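Glycosyl hydrolases family 2, sugar binding domain protein (Bacteroides uniformis str. 3978 T3 ii, PDB 6D1P) is a gut bacterial beta-glucuronidase of glycosyl hydrolase family 2, an enzyme that probably hydrolyses the O-glycosidic bond of glucuronides. Local coordinates at residues A[274-279]-A[380-385]; A[360-365]-A[384-389]. All coordinates share one frame; numbering follows the deposited sequence.

Interaction 1 of 2, residues A[274-279]-A[380-385]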
loop_
_atom_site.group_PDB
_atom_site.type_symbol
_atom_site.label_atom_id
_atom_site.label_comp_id
_atom_site.label_asym_id
_atom_site.label_seq_id
_atom_site.Cartn_x
_atom_site.Cartn_y
_atom_site.Cartn_z
ATOM N N GLN A 274 -13.952 -29.585 44.206
ATOM C CA GLN A 274 -13.365 -30.147 42.997
ATOM C C GLN A 274 -12.223 -29.257 42.530
ATOM O O GLN A 274 -12.388 -28.046 42.388
ATOM C CB GLN A 274 -14.416 -30.264 41.897
ATOM C CG GLN A 274 -15.408 -31.386 42.079
ATOM C CD GLN A 274 -15.859 -31.965 40.750
ATOM O OE1 GLN A 274 -17.017 -31.805 40.349
ATOM N NE2 GLN A 274 -14.939 -32.644 40.054
ATOM N N LEU A 275 -11.067 -29.855 42.290
ATOM C CA LEU A 275 -9.877 -29.090 41.956
ATOM C C LEU A 275 -9.731 -28.920 40.445
ATOM O O LEU A 275 -9.877 -29.888 39.686
ATOM C CB LEU A 275 -8.642 -29.774 42.531
ATOM C CG LEU A 275 -8.639 -29.878 44.058
ATOM C CD1 LEU A 275 -7.354 -30.540 44.523
ATOM C CD2 LEU A 275 -8.802 -28.514 44.696
ATOM N N TRP A 276 -9.430 -27.691 40.011
ATOM C CA TRP A 276 -9.046 -27.456 38.622
ATOM C C TRP A 276 -7.575 -27.798 38.417
ATOM O O TRP A 276 -6.714 -27.384 39.195
ATOM C CB TRP A 276 -9.300 -26.003 38.224
ATOM C CG TRP A 276 -9.090 -25.714 36.742
ATOM C CD1 TRP A 276 -10.058 -25.643 35.783
ATOM C CD2 TRP A 276 -7.842 -25.455 36.069
ATOM N NE1 TRP A 276 -9.497 -25.360 34.557
ATOM C CE2 TRP A 276 -8.141 -25.237 34.703
ATOM C CE3 TRP A 276 -6.507 -25.375 36.489
ATOM C CZ2 TRP A 276 -7.158 -24.948 33.757
ATOM C CZ3 TRP A 276 -5.529 -25.091 35.549
ATOM C CH2 TRP A 276 -5.860 -24.876 34.194
ATOM N N SER A 277 -7.292 -28.543 37.364
ATOM C CA SER A 277 -5.929 -28.805 36.925
ATOM C C SER A 277 -5.969 -29.032 35.423
ATOM O O SER A 277 -7.048 -29.152 34.834
ATOM C CB SER A 277 -5.329 -30.020 37.638
ATOM O OG SER A 277 -5.859 -31.224 37.101
ATOM N N PRO A 278 -4.806 -29.067 34.763
ATOM C CA PRO A 278 -4.808 -29.442 33.336
ATOM C C PRO A 278 -5.402 -30.811 33.090
ATOM O O PRO A 278 -6.213 -30.978 32.167
ATOM C CB PRO A 278 -3.320 -29.391 32.958
ATOM C CG PRO A 278 -2.777 -28.304 33.846
ATOM C CD PRO A 278 -3.540 -28.426 35.162
ATOM N N HIS A 279 -5.015 -31.795 33.912
ATOM C CA HIS A 279 -5.526 -33.153 33.772
ATOM C C HIS A 279 -7.031 -33.201 33.993
ATOM O O HIS A 279 -7.740 -33.953 33.318
ATOM C CB HIS A 279 -4.799 -34.065 34.758
ATOM C CG HIS A 279 -5.367 -35.446 34.849
ATOM N ND1 HIS A 279 -5.011 -36.455 33.980
ATOM C CD2 HIS A 279 -6.255 -35.990 35.716
ATOM C CE1 HIS A 279 -5.659 -37.561 34.307
ATOM N NE2 HIS A 279 -6.420 -37.307 35.358
ATOM N N GLY A 380 -7.846 -27.445 29.881
ATOM C CA GLY A 380 -6.833 -27.786 30.853
ATOM C C GLY A 380 -5.446 -27.399 30.404
ATOM O O GLY A 380 -4.614 -28.256 30.089
ATOM N N LEU A 381 -5.190 -26.091 30.376
ATOM C CA LEU A 381 -3.884 -25.555 30.024
ATOM C C LEU A 381 -3.572 -24.430 30.987
ATOM O O LEU A 381 -4.326 -23.454 31.062
ATOM C CB LEU A 381 -3.854 -25.035 28.581
ATOM C CG LEU A 381 -3.991 -26.081 27.477
ATOM C CD1 LEU A 381 -3.959 -25.411 26.091
ATOM C CD2 LEU A 381 -2.899 -27.136 27.583
ATOM N N LEU A 382 -2.474 -24.568 31.721
ATOM C CA LEU A 382 -1.998 -23.462 32.530
ATOM C C LEU A 382 -1.452 -22.361 31.618
ATOM O O LEU A 382 -1.018 -22.627 30.491
ATOM C CB LEU A 382 -0.939 -23.953 33.518
ATOM C CG LEU A 382 -1.511 -24.766 34.685
ATOM C CD1 LEU A 382 -0.447 -25.620 35.312
ATOM C CD2 LEU A 382 -2.121 -23.839 35.714
ATOM N N VAL A 383 -1.463 -21.118 32.117
ATOM C CA VAL A 383 -1.237 -19.937 31.285
ATOM C C VAL A 383 -0.227 -18.986 31.918
ATOM O O VAL A 383 -0.313 -18.677 33.117
ATOM C CB VAL A 383 -2.545 -19.178 31.009
ATOM C CG1 VAL A 383 -2.242 -17.887 30.267
ATOM C CG2 VAL A 383 -3.519 -20.063 30.226
ATOM N N TRP A 384 0.723 -18.524 31.090
ATOM C CA TRP A 384 1.576 -17.363 31.319
ATOM C C TRP A 384 1.151 -16.323 30.287
ATOM O O TRP A 384 1.242 -16.569 29.082
ATOM C CB TRP A 384 3.058 -17.758 31.175
ATOM C CG TRP A 384 4.157 -16.659 31.009
ATOM C CD1 TRP A 384 3.990 -15.372 30.574
ATOM C CD2 TRP A 384 5.578 -16.810 31.245
ATOM N NE1 TRP A 384 5.199 -14.714 30.538
ATOM C CE2 TRP A 384 6.190 -15.571 30.939
ATOM C CE3 TRP A 384 6.385 -17.866 31.685
ATOM C CZ2 TRP A 384 7.575 -15.360 31.063
ATOM C CZ3 TRP A 384 7.747 -17.667 31.789
ATOM C CH2 TRP A 384 8.335 -16.418 31.489
ATOM N N GLU A 385 0.661 -15.180 30.748
ATOM C CA GLU A 385 0.270 -14.100 29.852
ATOM C C GLU A 385 1.009 -12.838 30.281
ATOM O O GLU A 385 1.068 -12.534 31.479
ATOM C CB GLU A 385 -1.252 -13.889 29.888
ATOM C CG GLU A 385 -1.842 -13.295 28.617
ATOM C CD GLU A 385 -3.339 -13.012 28.730
ATOM O OE1 GLU A 385 -4.014 -12.914 27.676
ATOM O OE2 GLU A 385 -3.847 -12.873 29.875
#
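P278 and G380 bring the two backbones together, their CA atoms 3.6 Å apart, where an irregular loop, 274-279, meets the turn leading into strand 382-386. No hydrogen bond joins the segments directly. What the main chains share is a CA-H...O contact from G380 CA to P278 O, 3.5 Å long. G380 has left the preceding helix with positive phi (101°), backbone angles that by themselves call for glycine, and with no side chain it can come up close against P278 O. The proline ring comes down on the same turn, P278 CB lying 3.3 Å from G380 O.

L382 splits its two methyls between the loop residues: CD1 rests 3.8 Å from P278 CG, while CD2 sits 3.6 Å from W276 CZ3, at the edge of the indole and near its plane. W276 has CG anti to its backbone N (chi1 -173°), which carries the six-membered ring over to the turn, where CH2 comes 3.8 Å from L381 O, again at the ring edge. The pyrrole end is tied down too, NE1 donating to D377 O near the end of helix 370-379.

K354 of helix 343-356 bridges the segments, its NZ bonding G380 O and, weakly, P278 O. Beyond the turn, L382 packs on F360 of strand 360-362 and I421 of strand 420-432.

Interaction 2 of 2, residues A[360-365]-A[384-389]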
loop_
_atom_site.group_PDB
_atom_site.type_symbol
_atom_site.label_atom_id
_atom_site.label_comp_id
_atom_site.label_asym_id
_atom_site.label_seq_id
_atom_site.Cartn_x
_atom_site.Cartn_y
_atom_site.Cartn_z
ATOM N N PHE A 360 0.555 -26.443 29.372
ATOM C CA PHE A 360 1.039 -25.128 29.745
ATOM C C PHE A 360 1.275 -24.327 28.471
ATOM O O PHE A 360 1.761 -24.868 27.476
ATOM C CB PHE A 360 2.331 -25.276 30.564
ATOM C CG PHE A 360 2.838 -23.993 31.169
ATOM C CD1 PHE A 360 1.963 -23.054 31.684
ATOM C CD2 PHE A 360 4.200 -23.750 31.254
ATOM C CE1 PHE A 360 2.433 -21.877 32.261
ATOM C CE2 PHE A 360 4.678 -22.581 31.829
ATOM C CZ PHE A 360 3.794 -21.639 32.327
ATOM N N ILE A 361 0.934 -23.044 28.496
ATOM C CA ILE A 361 1.153 -22.221 27.318
ATOM C C ILE A 361 1.435 -20.786 27.748
ATOM O O ILE A 361 0.798 -20.254 28.666
ATOM C CB ILE A 361 -0.048 -22.313 26.353
ATOM C CG1 ILE A 361 0.247 -21.553 25.049
ATOM C CG2 ILE A 361 -1.338 -21.837 27.039
ATOM C CD1 ILE A 361 -0.783 -21.831 23.947
ATOM N N ARG A 362 2.418 -20.178 27.086
ATOM C CA ARG A 362 2.665 -18.745 27.150
ATOM C C ARG A 362 2.088 -18.104 25.891
ATOM O O ARG A 362 2.428 -18.508 24.777
ATOM C CB ARG A 362 4.165 -18.461 27.280
ATOM C CG ARG A 362 4.571 -16.981 27.281
ATOM C CD ARG A 362 6.046 -16.867 27.673
ATOM N NE ARG A 362 6.662 -15.557 27.419
ATOM C CZ ARG A 362 7.699 -15.362 26.606
ATOM N NH1 ARG A 362 8.228 -16.378 25.919
ATOM N NH2 ARG A 362 8.206 -14.149 26.477
ATOM N N LEU A 363 1.225 -17.107 26.075
ATOM C CA LEU A 363 0.378 -16.585 24.999
ATOM C C LEU A 363 1.085 -15.473 24.213
ATOM O O LEU A 363 0.616 -14.337 24.130
ATOM C CB LEU A 363 -0.942 -16.089 25.579
ATOM C CG LEU A 363 -1.784 -17.143 26.315
ATOM C CD1 LEU A 363 -3.058 -16.525 26.870
ATOM C CD2 LEU A 363 -2.113 -18.316 25.393
ATOM N N GLY A 364 2.200 -15.837 23.586
ATOM C CA GLY A 364 2.950 -14.848 22.850
ATOM C C GLY A 364 3.422 -13.745 23.778
ATOM O O GLY A 364 3.661 -13.961 24.974
ATOM N N HIS A 365 3.501 -12.528 23.237
ATOM C CA HIS A 365 4.036 -11.394 23.969
ATOM C C HIS A 365 2.970 -10.345 24.257
ATOM O O HIS A 365 3.269 -9.151 24.337
ATOM C CB HIS A 365 5.212 -10.781 23.204
ATOM C CG HIS A 365 6.326 -11.745 22.951
ATOM N ND1 HIS A 365 6.883 -12.521 23.953
ATOM C CD2 HIS A 365 6.979 -12.078 21.813
ATOM C CE1 HIS A 365 7.845 -13.270 23.443
ATOM N NE2 HIS A 365 7.920 -13.024 22.146
ATOM N N TRP A 384 0.723 -18.524 31.090
ATOM C CA TRP A 384 1.576 -17.363 31.319
ATOM C C TRP A 384 1.151 -16.323 30.287
ATOM O O TRP A 384 1.242 -16.569 29.082
ATOM C CB TRP A 384 3.058 -17.758 31.175
ATOM C CG TRP A 384 4.157 -16.659 31.009
ATOM C CD1 TRP A 384 3.990 -15.372 30.574
ATOM C CD2 TRP A 384 5.578 -16.810 31.245
ATOM N NE1 TRP A 384 5.199 -14.714 30.538
ATOM C CE2 TRP A 384 6.190 -15.571 30.939
ATOM C CE3 TRP A 384 6.385 -17.866 31.685
ATOM C CZ2 TRP A 384 7.575 -15.360 31.063
ATOM C CZ3 TRP A 384 7.747 -17.667 31.789
ATOM C CH2 TRP A 384 8.335 -16.418 31.489
ATOM N N GLU A 385 0.661 -15.180 30.748
ATOM C CA GLU A 385 0.270 -14.100 29.852
ATOM C C GLU A 385 1.009 -12.838 30.281
ATOM O O GLU A 385 1.068 -12.534 31.479
ATOM C CB GLU A 385 -1.252 -13.889 29.888
ATOM C CG GLU A 385 -1.842 -13.295 28.617
ATOM C CD GLU A 385 -3.339 -13.012 28.730
ATOM O OE1 GLU A 385 -4.014 -12.914 27.676
ATOM O OE2 GLU A 385 -3.847 -12.873 29.875
ATOM N N GLU A 386 1.587 -12.121 29.315
ATOM C CA GLU A 386 2.439 -10.962 29.582
ATOM C C GLU A 386 1.967 -9.749 28.791
ATOM O O GLU A 386 1.242 -9.877 27.794
ATOM C CB GLU A 386 3.911 -11.227 29.221
ATOM C CG GLU A 386 4.195 -11.378 27.726
ATOM C CD GLU A 386 5.528 -12.057 27.453
ATOM O OE1 GLU A 386 5.912 -12.980 28.233
ATOM O OE2 GLU A 386 6.184 -11.694 26.448
ATOM N N ILE A 387 2.417 -8.571 29.228
ATOM C CA ILE A 387 2.196 -7.326 28.485
ATOM C C ILE A 387 3.235 -7.165 27.383
ATOM O O ILE A 387 4.344 -7.712 27.483
ATOM C CB ILE A 387 2.225 -6.095 29.402
ATOM C CG1 ILE A 387 3.504 -6.063 30.253
ATOM C CG2 ILE A 387 0.952 -6.013 30.214
ATOM C CD1 ILE A 387 3.836 -4.651 30.758
ATOM N N PRO A 388 2.930 -6.396 26.322
ATOM C CA PRO A 388 3.854 -6.332 25.184
ATOM C C PRO A 388 4.988 -5.327 25.363
ATOM O O PRO A 388 5.369 -4.644 24.400
ATOM C CB PRO A 388 2.931 -5.968 24.004
ATOM C CG PRO A 388 1.734 -5.355 24.600
ATOM C CD PRO A 388 1.650 -5.711 26.045
ATOM N N TRP A 389 5.543 -5.228 26.576
ATOM C CA TRP A 389 6.822 -4.538 26.767
ATOM C C TRP A 389 7.910 -5.481 26.254
ATOM O O TRP A 389 8.527 -6.253 26.992
ATOM C CB TRP A 389 7.038 -4.146 28.225
ATOM C CG TRP A 389 8.193 -3.209 28.385
ATOM C CD1 TRP A 389 8.770 -2.458 27.406
ATOM C CD2 TRP A 389 8.926 -2.933 29.584
ATOM N NE1 TRP A 389 9.808 -1.731 27.915
ATOM C CE2 TRP A 389 9.925 -2.000 29.252
ATOM C CE3 TRP A 389 8.830 -3.379 30.903
ATOM C CZ2 TRP A 389 10.827 -1.499 30.195
ATOM C CZ3 TRP A 389 9.724 -2.889 31.838
ATOM C CH2 TRP A 389 10.715 -1.955 31.478
HETATM O O HOH W 1 1.353 -13.375 26.672
#
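Strand 360-362, helix 370-379 and strand 382-386 form a beta-alpha-beta unit of the TIM barrel, and the C-terminal ends of its two neighbouring parallel strands carry a buried salt bridge, with H365 joining from the loop after the first strand. R362 pairs with W384 in the sheet. W384 N donates to I361 O and W384 O accepts from L363 N (3.1 Å), with L363 then centring an inverse gamma turn.

Side by side and pointing the same way, R362 and W384 make a CH-pi contact: R362 CD stands 3.5 Å from the centroid of the five-membered ring, over its face. With R362 CG anti to the backbone N (chi1 177°) and the chain extended on to NE, the arginine passes along the indole to reach E386. There NE and NH2 grip the carboxylate side-on, both bonding to OE1. The NE bond is 2.8 Å long and meets OE1 from above the carboxylate plane, whereas NH2 meets the syn lone pair of OE1. W384 NE1 adds a weak bond to OE1. The guanidinium has a second carboxylate partner in E512, through NH1.

Water 1 accepts from E386 N and lies 2.9 Å from G364 O. A glycerol, probably from the crystallisation liquor, bonds H365 NE2 and may mark a pocket there. The other nitrogen turns to the glutamate: H365 ND1 donates to E386 OE2 at 2.7 Å, the oxygen close to the imidazole plane and the ring 25° from the carboxylate plane.

In the fold
Both contacts are buried and both use strand 382-386, yet they engage opposite ends of it; their segments overlap at W384 and E385, which make their contacts in interaction 2. Interaction 1 lies at the N-terminal end, where a loop of the family 2 region 202-306 packs against the TIM barrel; its direct contacts are apolar or CH...O. Interaction 2 lies in the barrel wall, nearer the centre of the chain, and combines sheet pairing with a charged cluster at the C-terminal strand ends, where TIM barrels place their active sites. Their centres are about 15 Å apart, bridged by a probable hydrogen bond of 2.8 Å from I361 N to L382 O and by packing of V383 CG1 on L363 CD1.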